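Local coordinates for protein alpha-1,2-mannosidase (Bacteroides thetaiotaomicron, PDB 2WW2) that hydrolyses alpha-mannosides with inversion at the anomeric carbon, as a calcium-dependent member of glycoside hydrolase family 92, at residues F21-G26 with S71-D76; N12-T17 with W52-T57. All blocks are in the same frame, centred on the assembly; numbering follows the deposited sequence.

Interaction 1. Residues F21-G26 with S71-D76; sequences FAFSHG and SPWIND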
ATOM      1  N   PHE A  21      -9.529 -16.016  -6.855  1.00 21.99           N
ATOM      2  CA  PHE A  21     -10.356 -15.011  -6.206  1.00 21.91           C
ATOM      3  C   PHE A  21     -11.841 -15.354  -6.414  1.00 21.57           C
ATOM      4  O   PHE A  21     -12.274 -15.672  -7.527  1.00 20.58           O
ATOM      5  CB  PHE A  21     -10.005 -13.643  -6.791  1.00 22.63           C
ATOM      6  CG  PHE A  21     -10.765 -12.509  -6.195  1.00 23.76           C
ATOM      7  CD1 PHE A  21     -10.813 -12.331  -4.824  1.00 24.61           C
ATOM      8  CD2 PHE A  21     -11.411 -11.593  -7.016  1.00 25.96           C
ATOM      9  CE1 PHE A  21     -11.519 -11.263  -4.274  1.00 26.71           C
ATOM     10  CE2 PHE A  21     -12.110 -10.526  -6.474  1.00 26.78           C
ATOM     11  CZ  PHE A  21     -12.162 -10.359  -5.106  1.00 26.28           C
ATOM     12  N   ALA A  22     -12.615 -15.310  -5.334  1.00 20.96           N
ATOM     13  CA  ALA A  22     -14.026 -15.671  -5.400  1.00 20.91           C
ATOM     14  C   ALA A  22     -14.732 -14.958  -6.546  1.00 20.77           C
ATOM     15  O   ALA A  22     -15.573 -15.552  -7.239  1.00 20.56           O
ATOM     16  CB  ALA A  22     -14.720 -15.339  -4.088  1.00 20.16           C
ATOM     17  N   PHE A  23     -14.414 -13.680  -6.724  1.00 20.68           N
ATOM     18  CA  PHE A  23     -15.132 -12.871  -7.705  1.00 21.17           C
ATOM     19  C   PHE A  23     -14.340 -12.742  -8.992  1.00 20.90           C
ATOM     20  O   PHE A  23     -14.202 -11.647  -9.559  1.00 21.42           O
ATOM     21  CB  PHE A  23     -15.513 -11.513  -7.097  1.00 21.32           C
ATOM     22  CG  PHE A  23     -16.435 -11.645  -5.915  1.00 22.47           C
ATOM     23  CD1 PHE A  23     -15.924 -11.749  -4.627  1.00 22.69           C
ATOM     24  CD2 PHE A  23     -17.806 -11.734  -6.096  1.00 22.21           C
ATOM     25  CE1 PHE A  23     -16.771 -11.897  -3.545  1.00 22.25           C
ATOM     26  CE2 PHE A  23     -18.657 -11.885  -5.006  1.00 22.80           C
ATOM     27  CZ  PHE A  23     -18.139 -11.964  -3.738  1.00 22.07           C
ATOM     28  N   SER A  24     -13.790 -13.870  -9.427  1.00 19.73           N
ATOM     29  CA  SER A  24     -13.136 -13.957 -10.725  1.00 19.18           C
ATOM     30  C   SER A  24     -13.758 -15.108 -11.518  1.00 18.67           C
ATOM     31  O   SER A  24     -14.560 -15.874 -10.986  1.00 17.97           O
ATOM     32  CB  SER A  24     -11.637 -14.215 -10.549  1.00 19.28           C
ATOM     33  OG  SER A  24     -11.413 -15.575 -10.245  1.00 18.98           O
ATOM     34  N   HIS A  25     -13.375 -15.228 -12.789  1.00 18.29           N
ATOM     35  CA  HIS A  25     -13.873 -16.301 -13.647  1.00 18.23           C
ATOM     36  C   HIS A  25     -13.082 -17.601 -13.494  1.00 18.69           C
ATOM     37  O   HIS A  25     -13.298 -18.551 -14.238  1.00 18.68           O
ATOM     38  CB  HIS A  25     -13.893 -15.856 -15.110  1.00 17.65           C
ATOM     39  CG  HIS A  25     -14.994 -14.891 -15.420  1.00 17.45           C
ATOM     40  ND1 HIS A  25     -16.321 -15.263 -15.457  1.00 16.72           N
ATOM     41  CD2 HIS A  25     -14.966 -13.564 -15.697  1.00 17.72           C
ATOM     42  CE1 HIS A  25     -17.066 -14.206 -15.745  1.00 18.24           C
ATOM     43  NE2 HIS A  25     -16.268 -13.164 -15.899  1.00 18.59           N
ATOM     44  N   GLY A  26     -12.173 -17.666 -12.522  1.00 19.03           N
ATOM     45  CA  GLY A  26     -11.367 -18.893 -12.376  1.00 19.35           C
ATOM     46  C   GLY A  26     -12.142 -20.079 -11.807  1.00 19.75           C
ATOM     47  O   GLY A  26     -12.750 -19.974 -10.747  1.00 19.67           O
ATOM     48  N   SER A  71     -16.627 -21.309 -15.861  1.00  9.67           N
ATOM     49  CA  SER A  71     -16.354 -20.217 -14.896  1.00 10.64           C
ATOM     50  C   SER A  71     -17.453 -20.248 -13.851  1.00  9.82           C
ATOM     51  O   SER A  71     -18.600 -20.544 -14.187  1.00  9.73           O
ATOM     52  CB  SER A  71     -16.383 -18.853 -15.616  1.00  9.95           C
ATOM     53  OG  SER A  71     -16.994 -17.849 -14.815  1.00 12.08           O
ATOM     54  N   PRO A  72     -17.123 -19.963 -12.584  1.00 10.70           N
ATOM     55  CA  PRO A  72     -18.198 -20.002 -11.575  1.00 10.93           C
ATOM     56  C   PRO A  72     -19.236 -18.936 -11.825  1.00 11.56           C
ATOM     57  O   PRO A  72     -20.389 -19.123 -11.461  1.00 12.70           O
ATOM     58  CB  PRO A  72     -17.488 -19.724 -10.247  1.00 11.34           C
ATOM     59  CG  PRO A  72     -16.075 -19.331 -10.590  1.00 13.03           C
ATOM     60  CD  PRO A  72     -15.783 -19.780 -12.001  1.00 10.85           C
ATOM     61  N   TRP A  73     -18.847 -17.829 -12.443  1.00 11.73           N
ATOM     62  CA  TRP A  73     -19.820 -16.757 -12.675  1.00 12.74           C
ATOM     63  C   TRP A  73     -20.641 -16.967 -13.931  1.00 11.91           C
ATOM     64  O   TRP A  73     -21.811 -16.601 -13.968  1.00 11.93           O
ATOM     65  CB  TRP A  73     -19.140 -15.381 -12.613  1.00 13.36           C
ATOM     66  CG  TRP A  73     -18.759 -15.127 -11.173  1.00 16.31           C
ATOM     67  CD1 TRP A  73     -17.533 -15.358 -10.587  1.00 18.46           C
ATOM     68  CD2 TRP A  73     -19.624 -14.676 -10.126  1.00 18.65           C
ATOM     69  NE1 TRP A  73     -17.585 -15.051  -9.255  1.00 18.89           N
ATOM     70  CE2 TRP A  73     -18.855 -14.631  -8.941  1.00 19.99           C
ATOM     71  CE3 TRP A  73     -20.975 -14.293 -10.075  1.00 19.57           C
ATOM     72  CZ2 TRP A  73     -19.391 -14.220  -7.711  1.00 22.22           C
ATOM     73  CZ3 TRP A  73     -21.509 -13.874  -8.848  1.00 22.57           C
ATOM     74  CH2 TRP A  73     -20.715 -13.846  -7.684  1.00 22.91           C
ATOM     75  N   ILE A  74     -20.046 -17.598 -14.942  1.00 10.72           N
ATOM     76  CA  ILE A  74     -20.819 -18.047 -16.103  1.00  9.39           C
ATOM     77  C   ILE A  74     -21.738 -19.208 -15.666  1.00  8.71           C
ATOM     78  O   ILE A  74     -22.874 -19.325 -16.123  1.00  8.28           O
ATOM     79  CB  ILE A  74     -19.841 -18.513 -17.209  1.00  9.85           C
ATOM     80  CG1 ILE A  74     -19.029 -17.301 -17.705  1.00 10.54           C
ATOM     81  CG2 ILE A  74     -20.586 -19.191 -18.359  1.00  8.54           C
ATOM     82  CD1 ILE A  74     -19.868 -16.281 -18.444  1.00 11.98           C
ATOM     83  N   ASN A  75     -21.223 -20.041 -14.766  1.00  7.85           N
ATOM     84  CA  ASN A  75     -21.989 -21.113 -14.130  1.00  8.84           C
ATOM     85  C   ASN A  75     -22.272 -22.234 -15.151  1.00  8.62           C
ATOM     86  O   ASN A  75     -21.625 -22.289 -16.214  1.00  8.63           O
ATOM     87  CB  ASN A  75     -23.252 -20.530 -13.419  1.00  8.06           C
ATOM     88  CG  ASN A  75     -23.726 -21.386 -12.215  1.00  9.99           C
ATOM     89  OD1 ASN A  75     -23.868 -22.606 -12.319  1.00 10.88           O
ATOM     90  ND2 ASN A  75     -24.031 -20.727 -11.100  1.00  9.41           N
ATOM     91  N   ASP A  76     -23.195 -23.137 -14.829  1.00  8.75           N
ATOM     92  CA  ASP A  76     -23.300 -24.448 -15.508  1.00  8.28           C
ATOM     93  C   ASP A  76     -24.548 -24.567 -16.394  1.00  8.21           C
ATOM     94  O   ASP A  76     -25.434 -23.697 -16.361  1.00  8.37           O
ATOM     95  CB  ASP A  76     -23.302 -25.586 -14.466  1.00  7.86           C
ATOM     96  CG  ASP A  76     -22.646 -26.882 -14.992  1.00 10.23           C
ATOM     97  OD1 ASP A  76     -22.340 -26.958 -16.209  1.00  9.78           O
ATOM     98  OD2 ASP A  76     -22.399 -27.806 -14.175  1.00  9.50           O
TER

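Interaction 2. Residues N12-T17 with W52-T57; sequences NPLMGT and WMYTYT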
ATOM      1  N   ASN A  12      -1.799 -32.396 -11.604  1.00  7.43           N
ATOM      2  CA  ASN A  12      -2.603 -32.205 -10.399  1.00  7.47           C
ATOM      3  C   ASN A  12      -3.803 -31.344 -10.742  1.00  8.13           C
ATOM      4  O   ASN A  12      -3.655 -30.133 -10.890  1.00  7.99           O
ATOM      5  CB  ASN A  12      -1.785 -31.503  -9.307  1.00  7.82           C
ATOM      6  CG  ASN A  12      -2.610 -31.249  -8.053  1.00  9.09           C
ATOM      7  OD1 ASN A  12      -3.700 -31.815  -7.892  1.00  8.87           O
ATOM      8  ND2 ASN A  12      -2.100 -30.423  -7.165  1.00  9.80           N
ATOM      9  N   PRO A  13      -4.991 -31.960 -10.887  1.00  8.74           N
ATOM     10  CA  PRO A  13      -6.206 -31.214 -11.248  1.00  9.48           C
ATOM     11  C   PRO A  13      -6.629 -30.266 -10.129  1.00 10.84           C
ATOM     12  O   PRO A  13      -7.478 -29.405 -10.335  1.00 11.18           O
ATOM     13  CB  PRO A  13      -7.259 -32.308 -11.429  1.00  9.53           C
ATOM     14  CG  PRO A  13      -6.464 -33.587 -11.694  1.00  9.05           C
ATOM     15  CD  PRO A  13      -5.244 -33.403 -10.784  1.00  8.34           C
ATOM     16  N   LEU A  14      -6.039 -30.421  -8.947  1.00 11.09           N
ATOM     17  CA  LEU A  14      -6.318 -29.476  -7.855  1.00 11.44           C
ATOM     18  C   LEU A  14      -5.334 -28.311  -7.768  1.00 11.86           C
ATOM     19  O   LEU A  14      -5.421 -27.492  -6.841  1.00 11.27           O
ATOM     20  CB  LEU A  14      -6.318 -30.212  -6.528  1.00 10.69           C
ATOM     21  CG  LEU A  14      -7.508 -31.138  -6.362  1.00 12.18           C
ATOM     22  CD1 LEU A  14      -7.343 -32.012  -5.116  1.00 14.11           C
ATOM     23  CD2 LEU A  14      -8.805 -30.318  -6.305  1.00 13.28           C
ATOM     24  N   MET A  15      -4.399 -28.227  -8.711  1.00 11.14           N
ATOM     25  CA  MET A  15      -3.451 -27.118  -8.712  1.00 12.82           C
ATOM     26  C   MET A  15      -4.196 -25.800  -8.726  1.00 14.18           C
ATOM     27  O   MET A  15      -5.040 -25.583  -9.589  1.00 15.08           O
ATOM     28  CB  MET A  15      -2.530 -27.164  -9.926  1.00 12.17           C
ATOM     29  CG  MET A  15      -1.673 -25.908 -10.070  1.00 11.90           C
ATOM     30  SD  MET A  15      -0.499 -25.967 -11.429  1.00 12.14           S
ATOM     31  CE  MET A  15      -0.061 -24.235 -11.609  1.00 11.56           C
ATOM     32  N   GLY A  16      -3.873 -24.915  -7.790  1.00 15.35           N
ATOM     33  CA  GLY A  16      -4.513 -23.591  -7.733  1.00 16.69           C
ATOM     34  C   GLY A  16      -5.982 -23.624  -7.290  1.00 17.73           C
ATOM     35  O   GLY A  16      -6.680 -22.608  -7.343  1.00 17.84           O
ATOM     36  N   THR A  17      -6.468 -24.778  -6.838  1.00 17.77           N
ATOM     37  CA  THR A  17      -7.850 -24.843  -6.338  1.00 17.82           C
ATOM     38  C   THR A  17      -8.113 -23.826  -5.198  1.00 18.32           C
ATOM     39  O   THR A  17      -9.251 -23.385  -4.987  1.00 18.08           O
ATOM     40  CB  THR A  17      -8.258 -26.276  -5.917  1.00 17.69           C
ATOM     41  OG1 THR A  17      -9.676 -26.338  -5.755  1.00 16.44           O
ATOM     42  CG2 THR A  17      -7.578 -26.701  -4.597  1.00 17.70           C
ATOM     43  N   TRP A  52     -19.586 -22.198  -7.324  1.00 10.11           N
ATOM     44  CA  TRP A  52     -18.484 -22.723  -6.520  1.00 10.75           C
ATOM     45  C   TRP A  52     -18.761 -24.201  -6.205  1.00 10.64           C
ATOM     46  O   TRP A  52     -19.074 -24.604  -5.073  1.00 10.16           O
ATOM     47  CB  TRP A  52     -18.284 -21.855  -5.265  1.00 11.08           C
ATOM     48  CG  TRP A  52     -17.872 -20.422  -5.623  1.00 13.07           C
ATOM     49  CD1 TRP A  52     -16.889 -20.054  -6.501  1.00 14.74           C
ATOM     50  CD2 TRP A  52     -18.412 -19.203  -5.092  1.00 13.98           C
ATOM     51  NE1 TRP A  52     -16.786 -18.678  -6.556  1.00 14.94           N
ATOM     52  CE2 TRP A  52     -17.710 -18.134  -5.696  1.00 16.51           C
ATOM     53  CE3 TRP A  52     -19.417 -18.907  -4.154  1.00 17.23           C
ATOM     54  CZ2 TRP A  52     -17.976 -16.789  -5.393  1.00 16.20           C
ATOM     55  CZ3 TRP A  52     -19.690 -17.556  -3.857  1.00 18.45           C
ATOM     56  CH2 TRP A  52     -18.971 -16.516  -4.487  1.00 17.70           C
ATOM     57  N   MET A  53     -18.659 -24.999  -7.254  1.00 10.62           N
ATOM     58  CA  MET A  53     -19.104 -26.380  -7.231  1.00 10.83           C
ATOM     59  C   MET A  53     -18.262 -27.224  -6.296  1.00 10.00           C
ATOM     60  O   MET A  53     -18.778 -28.094  -5.599  1.00 10.57           O
ATOM     61  CB  MET A  53     -19.021 -26.952  -8.653  1.00 10.57           C
ATOM     62  CG  MET A  53     -19.336 -28.432  -8.749  1.00 12.74           C
ATOM     63  SD  MET A  53     -19.467 -28.972 -10.487  1.00 14.80           S
ATOM     64  CE  MET A  53     -17.908 -28.514 -11.121  1.00 12.53           C
ATOM     65  N   TYR A  54     -16.954 -27.012  -6.335  1.00  9.93           N
ATOM     66  CA  TYR A  54     -16.035 -27.765  -5.494  1.00 10.31           C
ATOM     67  C   TYR A  54     -15.172 -26.736  -4.784  1.00 11.01           C
ATOM     68  O   TYR A  54     -14.468 -25.964  -5.432  1.00 10.57           O
ATOM     69  CB  TYR A  54     -15.165 -28.725  -6.337  1.00  9.66           C
ATOM     70  CG  TYR A  54     -14.090 -29.480  -5.550  1.00 10.10           C
ATOM     71  CD1 TYR A  54     -14.326 -30.763  -5.058  1.00  9.03           C
ATOM     72  CD2 TYR A  54     -12.833 -28.907  -5.318  1.00  8.49           C
ATOM     73  CE1 TYR A  54     -13.338 -31.463  -4.338  1.00  8.53           C
ATOM     74  CE2 TYR A  54     -11.838 -29.598  -4.599  1.00  8.07           C
ATOM     75  CZ  TYR A  54     -12.096 -30.862  -4.119  1.00  8.22           C
ATOM     76  OH  TYR A  54     -11.115 -31.533  -3.422  1.00 10.45           O
ATOM     77  N   THR A  55     -15.234 -26.739  -3.451  1.00 12.20           N
ATOM     78  CA  THR A  55     -14.448 -25.844  -2.622  1.00 13.38           C
ATOM     79  C   THR A  55     -13.515 -26.706  -1.776  1.00 13.68           C
ATOM     80  O   THR A  55     -13.968 -27.533  -0.978  1.00 13.25           O
ATOM     81  CB  THR A  55     -15.401 -24.976  -1.761  1.00 13.60           C
ATOM     82  OG1 THR A  55     -16.111 -24.087  -2.633  1.00 13.68           O
ATOM     83  CG2 THR A  55     -14.654 -24.173  -0.695  1.00 14.57           C
ATOM     84  N   TYR A  56     -12.213 -26.540  -1.990  1.00 13.56           N
ATOM     85  CA  TYR A  56     -11.223 -27.399  -1.368  1.00 13.42           C
ATOM     86  C   TYR A  56     -11.340 -27.415   0.159  1.00 13.65           C
ATOM     87  O   TYR A  56     -11.118 -28.450   0.784  1.00 13.42           O
ATOM     88  CB  TYR A  56      -9.817 -26.978  -1.788  1.00 13.56           C
ATOM     89  CG  TYR A  56      -8.756 -27.933  -1.316  1.00 13.32           C
ATOM     90  CD1 TYR A  56      -8.506 -29.124  -2.001  1.00 10.24           C
ATOM     91  CD2 TYR A  56      -8.017 -27.661  -0.168  1.00 13.10           C
ATOM     92  CE1 TYR A  56      -7.542 -29.994  -1.565  1.00 13.17           C
ATOM     93  CE2 TYR A  56      -7.046 -28.534   0.275  1.00 14.84           C
ATOM     94  CZ  TYR A  56      -6.812 -29.701  -0.419  1.00 14.35           C
ATOM     95  OH  TYR A  56      -5.834 -30.573   0.037  1.00 14.48           O
ATOM     96  N   THR A  57     -11.705 -26.288   0.766  1.00 13.76           N
ATOM     97  CA  THR A  57     -11.789 -26.237   2.226  1.00 14.47           C
ATOM     98  C   THR A  57     -13.098 -26.842   2.777  1.00 14.97           C
ATOM     99  O   THR A  57     -13.261 -26.956   3.987  1.00 14.81           O
ATOM    100  CB  THR A  57     -11.624 -24.793   2.765  1.00 15.07           C
ATOM    101  OG1 THR A  57     -12.543 -23.936   2.082  1.00 15.41           O
ATOM    102  CG2 THR A  57     -10.189 -24.280   2.537  1.00 15.21           C
TER
HETATM  103  O   HOH W   1     -11.548 -24.864  -4.111  1.00 21.92           O

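Interaction 1. Residues F21-G26 with S71-D76
Trp73 reaches across to Ala22 with the edge of its indole. NE1 of Trp73 donates to Ala22 O at 2.9 Å, nearly straight (168° at the hydrogen); the acceptor lies close to the indole plane, and the donor arrives in the carbonyl plane on a lone pair. Beside it on the same edge, Trp73 CD1 sits 3.0 Å from Ser24 O, so two carbonyls of 21-26 line the pyrrole rim, and the NE1 bond with this contact probably helps fix the rotation of the ring. The reach follows from chi1 of -70°, which puts CG of Trp73 anti to its own carbonyl carbon. Farther along, the six-membered ring meets Phe23 rim to rim, with Phe23 CD2 3.4 Å from Trp73 CZ2 and the planes only 26° apart; neither ring lies over the other's face. Ala22 and Phe23 also pack against the second subunit, on its Ala545 and Arg546 respectively.

Both segments are loops of the family 92 N-terminal domain, each shaped by a hydroxyl. Residues 21-24 form a type I turn in which Ser24 OG donates to Phe21 O (2.9 Å) and accepts from Gly26 N, an ST turn. Ser71 OG makes the matching ST motif, accepting from Ile74 N at 3.1 Å and, weakly, from Trp73 N. That same oxygen meets His25 ND1 at 2.7 Å, at the edge of the imidazole and in its plane; either atom could be the donor. With His25 cut back to an alanine, Ser71 OG would probably lose its partner across the contact, and a gap would open beside Trp73 CB and Ile74 CG1, which approach the imidazole obliquely. The ring of Pro72 packs against backbone oxygens of 21-26, its CD 3.3 Å from Gly26 O.

Interaction 2. Residues N12-T17 with W52-T57
One water ties Thr17 to Tyr56 and Tyr54: it accepts from Tyr56 N at 2.8 Å, donates to Thr17 O at 2.9 Å, and gives a weak bond to Tyr54 O. With no direct hydrogen bond between the two segments, this bridge supplies the polar link and side chains do the rest. Leu14 splits its isopropyl group between the two tyrosines, crossing both at about a right angle. Its CD2 comes obliquely to the Tyr54 ring, 3.6 Å from Tyr54 CE2, while CD1 lies at the edge of the Tyr56 ring, near its plane. Thr17 has OG1 anti to the backbone N (chi1 -166°), which sends the methyl CG2 to within 3.6 Å of Tyr56 CB; OG1 itself bonds to Thr28 O.

The backbone that presents Leu14 and Thr17 is a pair of overlapping turns, type I over 12-15 and type II over 14-17, with Gly16 at positive phi. Asn12 OD1 starts it as an Asx turn, taking Leu14 N at 2.9 Å from above its carbonyl plane.

Around the contact, Met15 packs on helix 281-294 and Tyr54 on Pro43 of strand 40-44, while strand 98-108 supplies Glu105, hydrogen-bonded to Tyr54 OH, and His102, stacked on Tyr56.

In the fold
The two interactions interleave along the chain, their centres 13 Å apart, and Trp52 joins them. Trp52 CZ2 lies 3.7 Å from Trp73 CZ2, and Trp52 CD1 3.8 Å from Pro72 CB, while Trp52 NE1 makes a second, weak bond to Ala22 O. Both contacts also reach the second subunit. The Ser24 side chain is about 8 Å from a bound sodium ion and that of Leu14 about 6 Å from one; His102 and Glu105, which neighbour interaction 2, form a sodium site. A glycerol, probably from the crystallisation liquor, lies about 3 Å from the His25 side chain, and His25 O is hydrogen-bonded to glycerol; such molecules often mark pockets. Tyr56 OH is hydrogen-bonded to a methylpentanediol, likewise probably from the liquor.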